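Local coordinates for probable tagatose 6-phosphate kinase (Sinorhizobium meliloti, PDB 3TXV), which probably acts in carbohydrate metabolism, perhaps phosphorylating tagatose 6-phosphate, at residues 304-309 with 388-393; 395-398 with 402-405; 240-245 with 279-284. All blocks are in the same frame, centred on the assembly; numbering follows the deposited sequence.

Contact 1 of 3, residues 304-309 with 388-393; sequences DQIAAF and SQFLAG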
ATOM      1  N   ASP A 304      14.047  17.566   9.130  1.00 32.36           N
ATOM      2  CA  ASP A 304      13.517  18.537  10.053  1.00 32.80           C
ATOM      3  C   ASP A 304      14.593  18.933  11.067  1.00 32.75           C
ATOM      4  O   ASP A 304      14.814  20.131  11.271  1.00 32.56           O
ATOM      5  CB  ASP A 304      12.276  17.996  10.732  1.00 33.24           C
ATOM      6  CG  ASP A 304      11.571  19.033  11.571  1.00 35.67           C
ATOM      7  OD1 ASP A 304      11.454  20.195  11.114  1.00 38.30           O
ATOM      8  OD2 ASP A 304      11.131  18.672  12.692  1.00 37.80           O
ATOM      9  N   GLN A 305      15.291  17.952  11.663  1.00 32.56           N
ATOM     10  CA  GLN A 305      16.282  18.279  12.707  1.00 32.61           C
ATOM     11  C   GLN A 305      17.561  18.909  12.140  1.00 32.52           C
ATOM     12  O   GLN A 305      18.177  19.752  12.764  1.00 32.70           O
ATOM     13  CB  GLN A 305      16.633  17.088  13.574  1.00 32.27           C
ATOM     14  CG  GLN A 305      15.473  16.391  14.204  1.00 34.39           C
ATOM     15  CD  GLN A 305      15.707  14.885  14.241  1.00 39.24           C
ATOM     16  OE1 GLN A 305      16.460  14.377  15.074  1.00 42.17           O
ATOM     17  NE2 GLN A 305      15.096  14.167  13.303  1.00 40.88           N
ATOM     18  N   ILE A 306      17.964  18.503  10.952  1.00 32.71           N
ATOM     19  CA  ILE A 306      19.063  19.176  10.298  1.00 32.37           C
ATOM     20  C   ILE A 306      18.744  20.667  10.076  1.00 33.32           C
ATOM     21  O   ILE A 306      19.574  21.551  10.348  1.00 33.55           O
ATOM     22  CB  ILE A 306      19.381  18.485   9.020  1.00 31.75           C
ATOM     23  CG1 ILE A 306      20.337  17.339   9.311  1.00 30.11           C
ATOM     24  CG2 ILE A 306      19.922  19.445   7.985  1.00 31.15           C
ATOM     25  CD1 ILE A 306      20.262  16.286   8.241  1.00 29.95           C
ATOM     26  N   ALA A 307      17.530  20.933   9.626  1.00 33.71           N
ATOM     27  CA  ALA A 307      17.111  22.291   9.367  1.00 34.90           C
ATOM     28  C   ALA A 307      17.012  23.093  10.675  1.00 35.33           C
ATOM     29  O   ALA A 307      17.261  24.293  10.702  1.00 35.63           O
ATOM     30  CB  ALA A 307      15.760  22.298   8.624  1.00 34.83           C
ATOM     31  N   ALA A 308      16.635  22.434  11.761  1.00 35.55           N
ATOM     32  CA  ALA A 308      16.397  23.170  12.995  1.00 35.60           C
ATOM     33  C   ALA A 308      17.734  23.570  13.611  1.00 35.85           C
ATOM     34  O   ALA A 308      17.821  24.544  14.374  1.00 35.49           O
ATOM     35  CB  ALA A 308      15.566  22.352  13.953  1.00 35.21           C
ATOM     36  N   PHE A 309      18.774  22.816  13.236  1.00 36.31           N
ATOM     37  CA  PHE A 309      20.141  23.034  13.698  1.00 35.61           C
ATOM     38  C   PHE A 309      20.789  24.079  12.789  1.00 36.07           C
ATOM     39  O   PHE A 309      21.131  25.141  13.246  1.00 36.34           O
ATOM     40  CB  PHE A 309      20.929  21.714  13.755  1.00 34.49           C
ATOM     41  CG  PHE A 309      22.409  21.902  13.980  1.00 33.79           C
ATOM     42  CD1 PHE A 309      22.911  22.170  15.258  1.00 34.08           C
ATOM     43  CD2 PHE A 309      23.313  21.837  12.909  1.00 30.55           C
ATOM     44  CE1 PHE A 309      24.297  22.359  15.460  1.00 31.87           C
ATOM     45  CE2 PHE A 309      24.672  22.037  13.094  1.00 28.82           C
ATOM     46  CZ  PHE A 309      25.169  22.300  14.365  1.00 30.65           C
ATOM     47  N   SER A 388      25.247  11.669   8.648  1.00 29.49           N
ATOM     48  CA  SER A 388      25.627  10.506   9.451  1.00 29.20           C
ATOM     49  C   SER A 388      24.872  10.392  10.773  1.00 29.05           C
ATOM     50  O   SER A 388      24.594   9.297  11.251  1.00 29.36           O
ATOM     51  CB  SER A 388      27.116  10.514   9.719  1.00 29.23           C
ATOM     52  OG  SER A 388      27.451   9.401  10.495  1.00 29.24           O
ATOM     53  N   GLN A 389      24.539  11.536  11.338  1.00 29.02           N
ATOM     54  CA  GLN A 389      23.850  11.652  12.614  1.00 28.85           C
ATOM     55  C   GLN A 389      22.366  11.405  12.459  1.00 29.43           C
ATOM     56  O   GLN A 389      21.742  10.794  13.314  1.00 30.61           O
ATOM     57  CB  GLN A 389      24.032  13.077  13.161  1.00 28.01           C
ATOM     58  CG  GLN A 389      23.254  13.391  14.387  1.00 26.41           C
ATOM     59  CD  GLN A 389      23.739  12.618  15.582  1.00 25.13           C
ATOM     60  OE1 GLN A 389      24.824  12.882  16.091  1.00 26.41           O
ATOM     61  NE2 GLN A 389      22.934  11.669  16.052  1.00 22.50           N
ATOM     62  N   PHE A 390      21.795  11.909  11.380  1.00 29.74           N
ATOM     63  CA  PHE A 390      20.376  12.240  11.354  1.00 29.85           C
ATOM     64  C   PHE A 390      19.640  11.417  10.291  1.00 31.01           C
ATOM     65  O   PHE A 390      18.409  11.303  10.309  1.00 31.50           O
ATOM     66  CB  PHE A 390      20.215  13.744  11.045  1.00 29.49           C
ATOM     67  CG  PHE A 390      20.437  14.671  12.239  1.00 26.65           C
ATOM     68  CD1 PHE A 390      19.588  14.631  13.349  1.00 23.92           C
ATOM     69  CD2 PHE A 390      21.438  15.629  12.205  1.00 24.07           C
ATOM     70  CE1 PHE A 390      19.761  15.494  14.394  1.00 24.28           C
ATOM     71  CE2 PHE A 390      21.629  16.526  13.258  1.00 22.99           C
ATOM     72  CZ  PHE A 390      20.807  16.459  14.366  1.00 24.32           C
ATOM     73  N   LEU A 391      20.415  10.859   9.358  1.00 31.63           N
ATOM     74  CA  LEU A 391      19.919  10.097   8.211  1.00 31.34           C
ATOM     75  C   LEU A 391      20.957   9.053   7.968  1.00 31.06           C
ATOM     76  O   LEU A 391      21.458   8.943   6.855  1.00 31.26           O
ATOM     77  CB  LEU A 391      19.817  10.979   6.953  1.00 30.92           C
ATOM     78  CG  LEU A 391      18.878  12.197   6.975  1.00 31.38           C
ATOM     79  CD1 LEU A 391      19.105  13.166   5.766  1.00 28.58           C
ATOM     80  CD2 LEU A 391      17.408  11.736   7.076  1.00 30.88           C
ATOM     81  N   ALA A 392      21.291   8.316   9.016  1.00 31.11           N
ATOM     82  CA  ALA A 392      22.436   7.388   9.005  1.00 32.14           C
ATOM     83  C   ALA A 392      22.368   6.358   7.859  1.00 32.68           C
ATOM     84  O   ALA A 392      23.407   5.879   7.371  1.00 31.93           O
ATOM     85  CB  ALA A 392      22.569   6.674  10.375  1.00 31.48           C
ATOM     86  N   GLY A 393      21.131   6.045   7.441  1.00 33.28           N
ATOM     87  CA  GLY A 393      20.865   5.033   6.424  1.00 33.76           C
ATOM     88  C   GLY A 393      21.233   5.497   5.038  1.00 34.84           C
ATOM     89  O   GLY A 393      21.344   4.674   4.119  1.00 35.81           O
TER

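Contact 2 of 3, residues 395-398 with 402-405; sequences YARV and EVAP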
ATOM      1  N   TYR A 395      24.102   7.419   4.746  1.00 36.18           N
ATOM      2  CA  TYR A 395      25.531   7.747   4.892  1.00 36.45           C
ATOM      3  C   TYR A 395      26.448   6.985   3.939  1.00 36.01           C
ATOM      4  O   TYR A 395      27.060   7.593   3.090  1.00 36.26           O
ATOM      5  CB  TYR A 395      26.008   7.602   6.349  1.00 37.11           C
ATOM      6  CG  TYR A 395      27.407   8.100   6.540  1.00 37.70           C
ATOM      7  CD1 TYR A 395      27.697   9.471   6.468  1.00 38.75           C
ATOM      8  CD2 TYR A 395      28.441   7.211   6.754  1.00 38.07           C
ATOM      9  CE1 TYR A 395      28.981   9.918   6.620  1.00 40.43           C
ATOM     10  CE2 TYR A 395      29.729   7.643   6.895  1.00 39.64           C
ATOM     11  CZ  TYR A 395      29.997   8.986   6.832  1.00 41.37           C
ATOM     12  OH  TYR A 395      31.295   9.392   6.988  1.00 44.02           O
ATOM     13  N   ALA A 396      26.513   5.665   4.064  1.00 36.34           N
ATOM     14  CA  ALA A 396      27.290   4.826   3.148  1.00 36.99           C
ATOM     15  C   ALA A 396      27.036   5.199   1.677  1.00 38.16           C
ATOM     16  O   ALA A 396      27.986   5.353   0.886  1.00 38.67           O
ATOM     17  CB  ALA A 396      27.015   3.346   3.395  1.00 35.83           C
ATOM     18  N   ARG A 397      25.765   5.363   1.311  1.00 39.02           N
ATOM     19  CA  ARG A 397      25.444   5.750  -0.049  1.00 40.17           C
ATOM     20  C   ARG A 397      25.931   7.153  -0.428  1.00 40.80           C
ATOM     21  O   ARG A 397      26.382   7.361  -1.563  1.00 41.29           O
ATOM     22  CB  ARG A 397      23.959   5.576  -0.343  1.00 40.31           C
ATOM     23  CG  ARG A 397      23.605   4.172  -0.768  1.00 41.41           C
ATOM     24  CD  ARG A 397      22.116   4.036  -1.013  1.00 42.16           C
ATOM     25  NE  ARG A 397      21.461   3.921   0.272  1.00 44.56           N
ATOM     26  CZ  ARG A 397      20.261   4.395   0.581  1.00 45.37           C
ATOM     27  NH1 ARG A 397      19.518   5.052  -0.317  1.00 45.65           N
ATOM     28  NH2 ARG A 397      19.815   4.202   1.813  1.00 44.24           N
ATOM     29  N   VAL A 398      25.851   8.105   0.501  1.00 40.91           N
ATOM     30  CA  VAL A 398      26.442   9.419   0.260  1.00 41.43           C
ATOM     31  C   VAL A 398      27.980   9.360   0.094  1.00 42.04           C
ATOM     32  O   VAL A 398      28.557  10.097  -0.712  1.00 41.73           O
ATOM     33  CB  VAL A 398      26.118  10.394   1.381  1.00 41.55           C
ATOM     34  CG1 VAL A 398      26.824  11.760   1.142  1.00 41.21           C
ATOM     35  CG2 VAL A 398      24.625  10.560   1.511  1.00 40.74           C
ATOM     36  N   GLU A 402      26.620   7.454  -4.706  1.00 44.53           N
ATOM     37  CA  GLU A 402      25.292   7.053  -5.192  1.00 44.74           C
ATOM     38  C   GLU A 402      24.207   8.108  -4.926  1.00 44.65           C
ATOM     39  O   GLU A 402      23.424   8.415  -5.819  1.00 45.32           O
ATOM     40  CB  GLU A 402      24.838   5.712  -4.608  1.00 45.00           C
ATOM     41  CG  GLU A 402      25.734   4.461  -4.868  1.00 47.94           C
ATOM     42  CD  GLU A 402      25.306   3.209  -4.003  1.00 52.45           C
ATOM     43  OE1 GLU A 402      24.095   2.809  -4.050  1.00 52.94           O
ATOM     44  OE2 GLU A 402      26.172   2.642  -3.272  1.00 50.97           O
ATOM     45  N   VAL A 403      24.153   8.670  -3.716  1.00 44.29           N
ATOM     46  CA  VAL A 403      23.064   9.593  -3.346  1.00 43.44           C
ATOM     47  C   VAL A 403      23.615  10.999  -3.201  1.00 43.59           C
ATOM     48  O   VAL A 403      24.685  11.197  -2.640  1.00 44.11           O
ATOM     49  CB  VAL A 403      22.327   9.132  -2.013  1.00 43.53           C
ATOM     50  CG1 VAL A 403      21.272  10.115  -1.546  1.00 41.42           C
ATOM     51  CG2 VAL A 403      21.694   7.763  -2.176  1.00 42.72           C
ATOM     52  N   ALA A 404      22.897  11.982  -3.713  1.00 43.31           N
ATOM     53  CA  ALA A 404      23.311  13.355  -3.521  1.00 43.36           C
ATOM     54  C   ALA A 404      22.945  13.808  -2.100  1.00 43.57           C
ATOM     55  O   ALA A 404      21.842  13.532  -1.641  1.00 43.76           O
ATOM     56  CB  ALA A 404      22.665  14.268  -4.580  1.00 43.07           C
ATOM     57  N   PRO A 405      23.764  14.599  -1.457  1.00 43.42           N
ATOM     58  CA  PRO A 405      23.422  15.119  -0.160  1.00 42.93           C
ATOM     59  C   PRO A 405      22.566  16.331  -0.211  1.00 42.57           C
ATOM     60  O   PRO A 405      22.950  17.319   0.329  1.00 42.34           O
ATOM     61  CB  PRO A 405      24.759  15.573   0.350  1.00 42.96           C
ATOM     62  CG  PRO A 405      25.580  15.613  -0.755  1.00 43.09           C
ATOM     63  CD  PRO A 405      25.200  14.521  -1.580  1.00 43.82           C
TER
HETATM   64  O   HOH W   1      27.401  11.626  -2.940  1.00 24.54           O

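Contact 3 of 3, residues 240-245 with 279-284; sequences IAYDRA and VADGFA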
ATOM      1  N   ILE A 240       6.638  -9.522  13.557  1.00 48.45           N
ATOM      2  CA  ILE A 240       6.692 -10.993  13.567  1.00 48.39           C
ATOM      3  C   ILE A 240       7.208 -11.408  12.205  1.00 49.34           C
ATOM      4  O   ILE A 240       6.619 -11.067  11.191  1.00 49.42           O
ATOM      5  CB  ILE A 240       5.301 -11.634  13.754  1.00 48.08           C
ATOM      6  CG1 ILE A 240       4.573 -11.164  15.028  1.00 46.60           C
ATOM      7  CG2 ILE A 240       5.370 -13.159  13.585  1.00 48.83           C
ATOM      8  CD1 ILE A 240       5.336 -11.249  16.299  1.00 44.91           C
ATOM      9  N   ALA A 241       8.318 -12.126  12.182  1.00 50.92           N
ATOM     10  CA  ALA A 241       8.916 -12.593  10.933  1.00 52.22           C
ATOM     11  C   ALA A 241       8.214 -13.832  10.343  1.00 53.38           C
ATOM     12  O   ALA A 241       7.689 -14.675  11.077  1.00 53.80           O
ATOM     13  CB  ALA A 241      10.392 -12.886  11.158  1.00 52.10           C
ATOM     14  N   TYR A 242       8.240 -13.930   9.017  1.00 54.79           N
ATOM     15  CA  TYR A 242       7.733 -15.075   8.255  1.00 56.63           C
ATOM     16  C   TYR A 242       8.412 -16.387   8.613  1.00 57.80           C
ATOM     17  O   TYR A 242       9.598 -16.566   8.366  1.00 58.01           O
ATOM     18  CB  TYR A 242       7.913 -14.798   6.750  1.00 57.02           C
ATOM     19  CG  TYR A 242       7.600 -15.941   5.792  1.00 57.15           C
ATOM     20  CD1 TYR A 242       6.447 -16.719   5.940  1.00 57.05           C
ATOM     21  CD2 TYR A 242       8.448 -16.209   4.712  1.00 58.24           C
ATOM     22  CE1 TYR A 242       6.164 -17.757   5.059  1.00 58.09           C
ATOM     23  CE2 TYR A 242       8.172 -17.253   3.811  1.00 58.88           C
ATOM     24  CZ  TYR A 242       7.027 -18.016   3.994  1.00 58.60           C
ATOM     25  OH  TYR A 242       6.745 -19.031   3.122  1.00 58.55           O
ATOM     26  N   ASP A 243       7.646 -17.303   9.191  1.00 59.46           N
ATOM     27  CA  ASP A 243       8.150 -18.619   9.514  1.00 60.77           C
ATOM     28  C   ASP A 243       7.852 -19.574   8.368  1.00 61.36           C
ATOM     29  O   ASP A 243       6.700 -19.920   8.101  1.00 60.99           O
ATOM     30  CB  ASP A 243       7.565 -19.120  10.832  1.00 61.25           C
ATOM     31  CG  ASP A 243       8.445 -20.164  11.487  1.00 63.08           C
ATOM     32  OD1 ASP A 243       8.812 -21.154  10.818  1.00 65.06           O
ATOM     33  OD2 ASP A 243       8.800 -19.980  12.665  1.00 64.26           O
ATOM     34  N   ARG A 244       8.920 -19.975   7.686  1.00 62.71           N
ATOM     35  CA  ARG A 244       8.855 -20.828   6.500  1.00 63.75           C
ATOM     36  C   ARG A 244       8.235 -22.190   6.847  1.00 63.75           C
ATOM     37  O   ARG A 244       7.450 -22.750   6.071  1.00 63.85           O
ATOM     38  CB  ARG A 244      10.254 -20.972   5.898  1.00 64.01           C
ATOM     39  CG  ARG A 244      10.281 -21.508   4.483  1.00 66.72           C
ATOM     40  CD  ARG A 244      11.525 -21.015   3.719  1.00 70.76           C
ATOM     41  NE  ARG A 244      12.278 -22.089   3.063  1.00 75.73           N
ATOM     42  CZ  ARG A 244      11.748 -23.119   2.387  1.00 80.50           C
ATOM     43  NH1 ARG A 244      10.427 -23.227   2.217  1.00 82.36           N
ATOM     44  NH2 ARG A 244      12.543 -24.048   1.843  1.00 81.43           N
ATOM     45  N   ALA A 245       8.565 -22.691   8.033  1.00 63.74           N
ATOM     46  CA  ALA A 245       7.936 -23.895   8.562  1.00 63.57           C
ATOM     47  C   ALA A 245       6.423 -23.738   8.704  1.00 63.27           C
ATOM     48  O   ALA A 245       5.674 -24.499   8.100  1.00 63.15           O
ATOM     49  CB  ALA A 245       8.572 -24.312   9.899  1.00 63.47           C
ATOM     50  N   VAL A 279       8.704 -14.975  -1.487  1.00 52.45           N
ATOM     51  CA  VAL A 279       8.545 -15.053  -2.932  1.00 52.29           C
ATOM     52  C   VAL A 279       8.773 -16.467  -3.410  1.00 52.94           C
ATOM     53  O   VAL A 279       7.880 -17.059  -4.012  1.00 53.73           O
ATOM     54  CB  VAL A 279       9.487 -14.120  -3.674  1.00 51.99           C
ATOM     55  CG1 VAL A 279       9.452 -14.431  -5.166  1.00 51.28           C
ATOM     56  CG2 VAL A 279       9.085 -12.685  -3.419  1.00 51.62           C
ATOM     57  N   ALA A 280       9.965 -17.002  -3.150  1.00 52.93           N
ATOM     58  CA  ALA A 280      10.244 -18.419  -3.344  1.00 52.31           C
ATOM     59  C   ALA A 280       9.026 -19.323  -3.014  1.00 52.02           C
ATOM     60  O   ALA A 280       8.586 -20.121  -3.865  1.00 51.94           O
ATOM     61  CB  ALA A 280      11.439 -18.808  -2.495  1.00 52.70           C
ATOM     62  N   ASP A 281       8.467 -19.186  -1.805  1.00 51.05           N
ATOM     63  CA  ASP A 281       7.324 -20.038  -1.399  1.00 50.41           C
ATOM     64  C   ASP A 281       5.980 -19.655  -2.028  1.00 49.46           C
ATOM     65  O   ASP A 281       4.930 -20.176  -1.646  1.00 49.29           O
ATOM     66  CB  ASP A 281       7.207 -20.106   0.116  1.00 50.09           C
ATOM     67  CG  ASP A 281       8.496 -20.470   0.753  1.00 51.45           C
ATOM     68  OD1 ASP A 281       9.349 -21.062   0.049  1.00 52.96           O
ATOM     69  OD2 ASP A 281       8.676 -20.156   1.946  1.00 53.13           O
ATOM     70  N   GLY A 282       6.024 -18.738  -2.980  1.00 48.38           N
ATOM     71  CA  GLY A 282       4.857 -18.419  -3.779  1.00 47.97           C
ATOM     72  C   GLY A 282       3.891 -17.362  -3.264  1.00 47.49           C
ATOM     73  O   GLY A 282       2.801 -17.158  -3.856  1.00 47.53           O
ATOM     74  N   PHE A 283       4.255 -16.697  -2.169  1.00 46.08           N
ATOM     75  CA  PHE A 283       3.558 -15.482  -1.811  1.00 44.70           C
ATOM     76  C   PHE A 283       4.242 -14.490  -2.705  1.00 44.35           C
ATOM     77  O   PHE A 283       5.205 -13.848  -2.315  1.00 45.29           O
ATOM     78  CB  PHE A 283       3.718 -15.210  -0.326  1.00 44.18           C
ATOM     79  CG  PHE A 283       3.431 -16.410   0.504  1.00 43.25           C
ATOM     80  CD1 PHE A 283       2.115 -16.732   0.845  1.00 42.59           C
ATOM     81  CD2 PHE A 283       4.455 -17.275   0.881  1.00 40.92           C
ATOM     82  CE1 PHE A 283       1.831 -17.889   1.582  1.00 41.78           C
ATOM     83  CE2 PHE A 283       4.184 -18.423   1.633  1.00 39.68           C
ATOM     84  CZ  PHE A 283       2.877 -18.728   1.983  1.00 40.13           C
ATOM     85  N   ALA A 284       3.777 -14.425  -3.943  1.00 43.41           N
ATOM     86  CA  ALA A 284       4.553 -13.824  -5.018  1.00 42.76           C
ATOM     87  C   ALA A 284       4.199 -12.382  -5.256  1.00 42.30           C
ATOM     88  O   ALA A 284       4.930 -11.671  -5.945  1.00 43.20           O
ATOM     89  CB  ALA A 284       4.392 -14.613  -6.301  1.00 42.52           C
TER

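Contact 1 of 3, residues 304-309 with 388-393
I306 and F390 each turn their first side-chain branch to the side of the backbone N, with CG1 of I306 (chi1 -86°) and CG of F390 (chi1 -80°) anti to their own carbonyl carbons, and these torsions bring the two groups alongside each other. The setting is helix-against-helix packing: the C-terminal part of helix 290-310, which follows the last strand of the (beta/alpha)8, or TIM, barrel, meets the end of helix 384-390. The isoleucine and phenylalanine side chains slide past one another in opposite directions, CG1 of I306 lying 3.5 Å from CD2 of F390, while CD1 of I306 reaches back to F390 CB at 3.8 Å. L391, the first residue to leave helical geometry, adds a second apolar tip, its CD1 4.1 Å from I306 CD1. An apolar residue suits I306 because it is buried, and its CG1-CD1 arm reaches both F390 and L391; L386 packs on it as well. Q305, exposed and polar, lies at the margin of the contact with a chain bent at chi2. Its amide stands 82° from the F390 ring plane, and its NE2 is hydrogen-bonded to Y301 O in the preceding turn of its own helix. Within the other helix, Q389 CG lies 3.5 Å above the centre of one face of the F390 ring. Near the plane of that ring, at its edge, Q305 OE1 sits 3.6 Å from F390 CE1.

Contact 2 of 3, residues 395-398 with 402-405
R397 meets V403 and E402 mainly through its aliphatic part. Its CB lies 3.6 Å from V403 CG2; the two side chains cross obliquely, and that methyl also approaches R397 CD. The E402 side chain comes across the same stem at about a right angle, bringing OE1 within 3.6 Å of R397 CG; the charged ends stay apart, with R397 NE 5.2 Å from E402 OE1. Next to this, V398 CG1 packs on P405 CD at 4.2 Å, two apolar residues suited to a face that I387 also touches. Between the backbones, V403 N gives a weak hydrogen bond to R397 O (3.4 Å, 165°), and one water donates to both V398 O, at 2.9 Å, and V403 O, at 2.8 Å. Further out, the arginine chain bends at chi3 (-78°) and its NH1 is hydrogen-bonded to A413 O of helix 407-424, whose L410 and A413 pack on V403. With an alanine in place of R397, A413 O would probably lose this N-H partner, and E402 and V403 the CG and CD they lie against, though CB would remain. The contact folds the loop after helix 395-399 back along it. R397 and E402 probably attract only weakly, their charged atoms not being in contact, while hydrocarbon packing and one weak backbone bond make the direct links and a water bridges two carbonyls.

Contact 3 of 3, residues 240-245 with 279-284
Y242 and R244 approach D281 from different directions, and the orientation of its carboxylate serves both. The tyrosine ring and the carboxylate planes stand 58° apart, with D281 OD2 near the ring plane at its hydroxyl edge. Y242 OH donates to D281 OD2 at 2.5 Å, meeting the anti lone pair, turned away from OD1. With CG of Y242 anti to its backbone N (chi1 173°), the ring reaches across to the aspartate, and R244 CA lies over one of its faces, offset toward the rim. R244 crosses D281 at about a right angle and makes a salt bridge, NH1 to OD1 at 3.2 Å. Because OD1 lies well out of the guanidinium plane, no N-H points at it, and the attraction is probably one of charge alone. An aspartate suits this place because one short carboxylate can accept from the phenol and balance the arginine. F283 supplies the apolar partner: its ring plane is 78° from that of Y242, the centroids 5.6 Å apart, and Y242 CZ is 3.7 Å from F283 CE2. Between D281 and F283 the chain turns at G282, the C-prime residue of a Schellman motif (G282 N to V279 O, F283 N to L278 O); at its backbone angles a CB would be jammed against D281 O, which calls for glycine. The contacts with D281 and F283 fasten the loop after strand 239-240 where helix 272-280 ends and barrel strand 283-288 begins. L278 of that helix touches both Y242 and F283, and A264 of strand 261-264 packs on F283.

In the fold
Contacts 1 and 2 are neighbours, their centres 14 Å apart, and they touch directly: S388 CB packs 3.5 Å from Y395 CD1, joining the consecutive helices 384-390 and 395-399. The centres of both lie about 27 Å from the centre of the chain. Contact 3 is separate, its centre 35 Å from that of contact 1 and 32 Å from that of contact 2, with nearest atoms about 21 Å away in each case. The chain still connects them, since strand 283-288 leads into helix 290-310. TIM-barrel enzymes usually place their active site at the C-terminal strand ends, whereas contact 3 lies where strand 283-288 begins, at the opposite end from where a site would be expected.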